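Oligopeptide ABC transporter OppAIV (Borrelia burgdorferi B31, PDB 4GL8) probably binds oligopeptides outside the cytoplasmic membrane and delivers them to an ABC transporter for uptake. Local coordinates at residues P40-V52 against S115-F128. Numbering follows the deposited sequence.
Sequences PATLDAQLINDTV and SYLRILDKETGSSF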
loop_
_atom_site.group_PDB
_atom_site.type_symbol
_atom_site.label_atom_id
_atom_site.label_comp_id
_atom_site.label_asym_id
_atom_site.label_seq_id
_atom_site.Cartn_x
_atom_site.Cartn_y
_atom_site.Cartn_z
ATOM N N PRO A 40 1.378 -11.363 -7.995
ATOM C CA PRO A 40 0.347 -10.328 -7.991
ATOM C C PRO A 40 -1.011 -10.921 -8.335
ATOM O O PRO A 40 -1.084 -11.946 -9.017
ATOM C CB PRO A 40 0.794 -9.370 -9.095
ATOM C CG PRO A 40 1.525 -10.240 -10.043
ATOM C CD PRO A 40 2.278 -11.215 -9.151
ATOM N N ALA A 41 -2.058 -10.259 -7.851
ATOM C CA ALA A 41 -3.457 -10.685 -8.026
ATOM C C ALA A 41 -4.036 -10.057 -9.268
ATOM O O ALA A 41 -4.970 -10.574 -9.820
ATOM C CB ALA A 41 -4.299 -10.268 -6.817
ATOM N N THR A 42 -3.494 -8.929 -9.694
ATOM C CA THR A 42 -3.989 -8.220 -10.854
ATOM C C THR A 42 -2.916 -7.230 -11.263
ATOM O O THR A 42 -2.237 -6.661 -10.413
ATOM C CB THR A 42 -5.342 -7.472 -10.565
ATOM O OG1 THR A 42 -5.566 -6.454 -11.543
ATOM C CG2 THR A 42 -5.331 -6.767 -9.212
ATOM N N LEU A 43 -2.757 -7.033 -12.561
ATOM C CA LEU A 43 -1.896 -5.992 -13.083
ATOM C C LEU A 43 -2.684 -4.773 -13.628
ATOM O O LEU A 43 -2.122 -3.926 -14.333
ATOM C CB LEU A 43 -0.930 -6.587 -14.114
ATOM C CG LEU A 43 -0.002 -7.607 -13.403
ATOM C CD1 LEU A 43 0.950 -8.265 -14.386
ATOM C CD2 LEU A 43 0.777 -6.992 -12.247
ATOM N N ASP A 44 -3.945 -4.659 -13.217
ATOM C CA ASP A 44 -4.837 -3.583 -13.657
ATOM C C ASP A 44 -4.772 -2.497 -12.583
ATOM O O ASP A 44 -5.197 -2.716 -11.458
ATOM C CB ASP A 44 -6.250 -4.145 -13.782
ATOM C CG ASP A 44 -7.247 -3.147 -14.344
ATOM O OD1 ASP A 44 -7.082 -1.929 -14.150
ATOM O OD2 ASP A 44 -8.223 -3.595 -14.984
ATOM N N ALA A 45 -4.230 -1.341 -12.934
ATOM C CA ALA A 45 -3.931 -0.293 -11.956
ATOM C C ALA A 45 -5.158 0.198 -11.211
ATOM O O ALA A 45 -5.034 0.728 -10.087
ATOM C CB ALA A 45 -3.215 0.899 -12.631
ATOM N N GLN A 46 -6.326 0.036 -11.814
ATOM C CA GLN A 46 -7.556 0.565 -11.219
ATOM C C GLN A 46 -8.178 -0.461 -10.289
ATOM O O GLN A 46 -9.142 -0.146 -9.599
ATOM C CB GLN A 46 -8.532 1.020 -12.303
ATOM C CG GLN A 46 -7.959 2.157 -13.135
ATOM C CD GLN A 46 -8.974 2.800 -14.067
ATOM O OE1 GLN A 46 -9.917 2.158 -14.526
ATOM N NE2 GLN A 46 -8.792 4.101 -14.319
ATOM N N LEU A 47 -7.621 -1.679 -10.270
ATOM C CA LEU A 47 -8.094 -2.733 -9.374
ATOM C C LEU A 47 -7.039 -3.111 -8.333
ATOM O O LEU A 47 -7.358 -3.764 -7.377
ATOM C CB LEU A 47 -8.483 -3.991 -10.164
ATOM C CG LEU A 47 -9.502 -3.842 -11.297
ATOM C CD1 LEU A 47 -9.715 -5.161 -12.034
ATOM C CD2 LEU A 47 -10.853 -3.332 -10.800
ATOM N N ILE A 48 -5.784 -2.746 -8.528
ATOM C CA ILE A 48 -4.716 -3.133 -7.579
ATOM C C ILE A 48 -4.899 -2.424 -6.260
ATOM O O ILE A 48 -5.071 -1.214 -6.248
ATOM C CB ILE A 48 -3.314 -2.765 -8.133
ATOM C CG1 ILE A 48 -2.920 -3.723 -9.245
ATOM C CG2 ILE A 48 -2.249 -2.834 -7.049
ATOM C CD1 ILE A 48 -1.905 -3.131 -10.188
ATOM N N ASN A 49 -4.819 -3.156 -5.155
ATOM C CA ASN A 49 -4.874 -2.534 -3.837
ATOM C C ASN A 49 -3.749 -2.980 -2.938
ATOM O O ASN A 49 -3.839 -2.838 -1.722
ATOM C CB ASN A 49 -6.214 -2.814 -3.163
ATOM C CG ASN A 49 -6.513 -4.302 -3.046
ATOM O OD1 ASN A 49 -5.605 -5.155 -3.102
ATOM N ND2 ASN A 49 -7.811 -4.627 -2.913
ATOM N N ASP A 50 -2.674 -3.462 -3.549
ATOM C CA ASP A 50 -1.625 -4.224 -2.847
ATOM C C ASP A 50 -0.253 -3.811 -3.358
ATOM O O ASP A 50 -0.147 -3.359 -4.492
ATOM C CB ASP A 50 -1.845 -5.720 -3.045
ATOM C CG ASP A 50 -1.413 -6.184 -4.394
ATOM O OD1 ASP A 50 -2.212 -6.082 -5.345
ATOM O OD2 ASP A 50 -0.276 -6.660 -4.500
ATOM N N THR A 51 0.774 -3.918 -2.515
ATOM C CA THR A 51 2.112 -3.411 -2.872
ATOM C C THR A 51 2.859 -4.221 -3.946
ATOM O O THR A 51 3.781 -3.690 -4.571
ATOM C CB THR A 51 3.070 -3.317 -1.649
ATOM O OG1 THR A 51 3.113 -4.581 -0.993
ATOM C CG2 THR A 51 2.561 -2.295 -0.678
ATOM N N VAL A 52 2.480 -5.476 -4.162
ATOM C CA VAL A 52 3.126 -6.265 -5.186
ATOM C C VAL A 52 2.656 -5.842 -6.576
ATOM O O VAL A 52 3.459 -5.481 -7.445
ATOM C CB VAL A 52 2.919 -7.768 -4.972
ATOM C CG1 VAL A 52 3.705 -8.533 -6.023
ATOM C CG2 VAL A 52 3.400 -8.147 -3.586
ATOM N N SER A 115 -10.427 7.241 -18.888
ATOM C CA SER A 115 -9.864 6.362 -17.889
ATOM C C SER A 115 -10.467 6.596 -16.493
ATOM O O SER A 115 -10.908 5.639 -15.800
ATOM C CB SER A 115 -8.351 6.537 -17.844
ATOM O OG SER A 115 -7.820 5.756 -16.804
ATOM N N TYR A 116 -10.529 7.858 -16.078
ATOM C CA TYR A 116 -11.177 8.181 -14.800
ATOM C C TYR A 116 -12.624 7.801 -14.777
ATOM O O TYR A 116 -13.101 7.315 -13.745
ATOM C CB TYR A 116 -11.001 9.635 -14.387
ATOM C CG TYR A 116 -9.608 9.889 -13.875
ATOM C CD1 TYR A 116 -9.184 9.360 -12.659
ATOM C CD2 TYR A 116 -8.710 10.645 -14.596
ATOM C CE1 TYR A 116 -7.888 9.591 -12.185
ATOM C CE2 TYR A 116 -7.428 10.878 -14.125
ATOM C CZ TYR A 116 -7.025 10.358 -12.926
ATOM O OH TYR A 116 -5.744 10.609 -12.472
ATOM N N LEU A 117 -13.303 7.936 -15.913
ATOM C CA LEU A 117 -14.698 7.481 -15.973
ATOM C C LEU A 117 -14.877 5.978 -15.693
ATOM O O LEU A 117 -15.835 5.587 -15.031
ATOM C CB LEU A 117 -15.358 7.842 -17.304
ATOM C CG LEU A 117 -15.504 9.322 -17.680
ATOM C CD1 LEU A 117 -16.192 9.380 -19.027
ATOM C CD2 LEU A 117 -16.280 10.136 -16.677
ATOM N N ARG A 118 -13.975 5.136 -16.194
ATOM C CA ARG A 118 -14.016 3.694 -15.873
ATOM C C ARG A 118 -13.909 3.418 -14.363
ATOM O O ARG A 118 -14.679 2.605 -13.849
ATOM C CB ARG A 118 -12.914 2.925 -16.625
ATOM C CG ARG A 118 -12.717 1.465 -16.188
ATOM C CD ARG A 118 -11.656 0.789 -17.053
ATOM N NE ARG A 118 -11.563 -0.651 -16.850
ATOM C CZ ARG A 118 -10.602 -1.292 -16.169
ATOM N NH1 ARG A 118 -9.602 -0.631 -15.557
ATOM N NH2 ARG A 118 -10.639 -2.630 -16.092
ATOM N N ILE A 119 -12.972 4.037 -13.637
ATOM C CA ILE A 119 -12.842 3.691 -12.219
ATOM C C ILE A 119 -14.029 4.214 -11.410
ATOM O O ILE A 119 -14.335 3.683 -10.356
ATOM C CB ILE A 119 -11.503 4.119 -11.586
ATOM C CG1 ILE A 119 -11.336 3.456 -10.227
ATOM C CG2 ILE A 119 -11.407 5.642 -11.457
ATOM C CD1 ILE A 119 -9.948 3.626 -9.658
ATOM N N LEU A 120 -14.722 5.223 -11.938
ATOM C CA LEU A 120 -15.922 5.763 -11.299
ATOM C C LEU A 120 -17.190 5.066 -11.753
ATOM O O LEU A 120 -18.290 5.499 -11.392
ATOM C CB LEU A 120 -16.027 7.263 -11.559
ATOM C CG LEU A 120 -14.951 8.072 -10.828
ATOM C CD1 LEU A 120 -14.772 9.455 -11.444
ATOM C CD2 LEU A 120 -15.301 8.196 -9.357
ATOM N N ASP A 121 -17.035 3.996 -12.537
ATOM C CA ASP A 121 -18.119 3.108 -12.881
ATOM C C ASP A 121 -18.224 2.025 -11.821
ATOM O O ASP A 121 -17.279 1.273 -11.605
ATOM C CB ASP A 121 -17.853 2.435 -14.231
ATOM C CG ASP A 121 -19.098 1.741 -14.805
ATOM O OD1 ASP A 121 -20.066 1.456 -14.048
ATOM O OD2 ASP A 121 -19.099 1.500 -16.032
ATOM N N LYS A 122 -19.390 1.933 -11.193
ATOM C CA LYS A 122 -19.683 0.896 -10.203
ATOM C C LYS A 122 -19.338 -0.505 -10.728
ATOM O O LYS A 122 -18.795 -1.326 -9.980
ATOM C CB LYS A 122 -21.154 0.975 -9.808
ATOM C CG LYS A 122 -21.512 0.416 -8.443
ATOM C CD LYS A 122 -22.888 0.939 -7.997
ATOM C CE LYS A 122 -22.812 2.394 -7.521
ATOM N NZ LYS A 122 -24.129 3.008 -7.172
ATOM N N GLU A 123 -19.576 -0.762 -12.014
ATOM C CA GLU A 123 -19.416 -2.121 -12.575
ATOM C C GLU A 123 -17.975 -2.606 -12.616
ATOM O O GLU A 123 -17.734 -3.808 -12.631
ATOM C CB GLU A 123 -20.050 -2.237 -13.976
ATOM N N THR A 124 -17.020 -1.681 -12.617
ATOM C CA THR A 124 -15.582 -2.012 -12.575
ATOM C C THR A 124 -15.158 -2.695 -11.262
ATOM O O THR A 124 -14.170 -3.452 -11.221
ATOM C CB THR A 124 -14.731 -0.732 -12.761
ATOM O OG1 THR A 124 -15.158 -0.022 -13.939
ATOM C CG2 THR A 124 -13.228 -1.066 -12.892
ATOM N N GLY A 125 -15.871 -2.379 -10.182
ATOM C CA GLY A 125 -15.636 -2.996 -8.882
ATOM C C GLY A 125 -14.278 -2.662 -8.277
ATOM O O GLY A 125 -13.714 -3.470 -7.563
ATOM N N SER A 126 -13.744 -1.479 -8.569
ATOM C CA SER A 126 -12.475 -1.064 -7.959
ATOM C C SER A 126 -12.669 -0.899 -6.455
ATOM O O SER A 126 -13.518 -0.123 -6.030
ATOM C CB SER A 126 -11.965 0.253 -8.547
ATOM O OG SER A 126 -10.841 0.725 -7.765
ATOM N N SER A 127 -11.867 -1.605 -5.657
ATOM C CA SER A 127 -11.998 -1.528 -4.206
ATOM C C SER A 127 -11.389 -0.221 -3.635
ATOM O O SER A 127 -11.498 0.038 -2.433
ATOM C CB SER A 127 -11.320 -2.741 -3.562
ATOM O OG SER A 127 -9.898 -2.619 -3.673
ATOM N N PHE A 128 -10.745 0.579 -4.487
ATOM C CA PHE A 128 -10.081 1.841 -4.072
ATOM C C PHE A 128 -10.811 3.073 -4.524
ATOM O O PHE A 128 -10.384 4.202 -4.254
ATOM C CB PHE A 128 -8.628 1.916 -4.604
ATOM C CG PHE A 128 -7.576 1.887 -3.519
ATOM C CD1 PHE A 128 -7.616 2.808 -2.451
ATOM C CD2 PHE A 128 -6.524 0.979 -3.569
ATOM C CE1 PHE A 128 -6.642 2.786 -1.454
ATOM C CE2 PHE A 128 -5.558 0.958 -2.580
ATOM C CZ PHE A 128 -5.608 1.863 -1.529
HETATM O O HOH W 1 -9.968 -3.582 -6.431
#
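R118 reaches out from the last turn of helix 109-119 and takes the carboxylate of D44 end-on. Its NH2 bonds to OD2 of D44 at 2.8 Å and its NH1 to OD1 of D44 at 3.2 Å, each oxygen offering its syn lone pair, with the two flat groups only 7° from coplanar. The arginine gets that far because its chain is extended from CG to NE, with CG anti to the backbone N (chi1 170°). T124 lays its CG2 over one guanidinium face, 4.2 Å above the plane. On the D44 side, OD1 also takes the backbone N of Q46 in an Asx turn, and OD2 has a further donor in W197.

Q46 reaches in across the last turn of the helix, its amide spread between two partners: OE1 accepts from NH1 of R118, tilted off the guanidinium plane, while NE2 gives a nearly straight bond (171°) to the carbonyl O of S115, 3.0 Å away. I119 CB packs against the amide carbon. OG of S126 donates a hydrogen bond to the backbone O of Q46, at 2.6 Å, and accepts from F128 N as a cap. Further along, N49 ND2 donates to OG of S127, and the F128 ring sets its edge against N49 CA.

This salt bridge and the hydrogen bonds around it tie segment 40-52, whose N49 and T51 meet the bound peptide, to the end of helix 109-119 and the turn after it; F128 packs on the peptide too. Held by R118, Q46 N and W197, the D44 carboxylate is fixed in rotation and probably stays ionised.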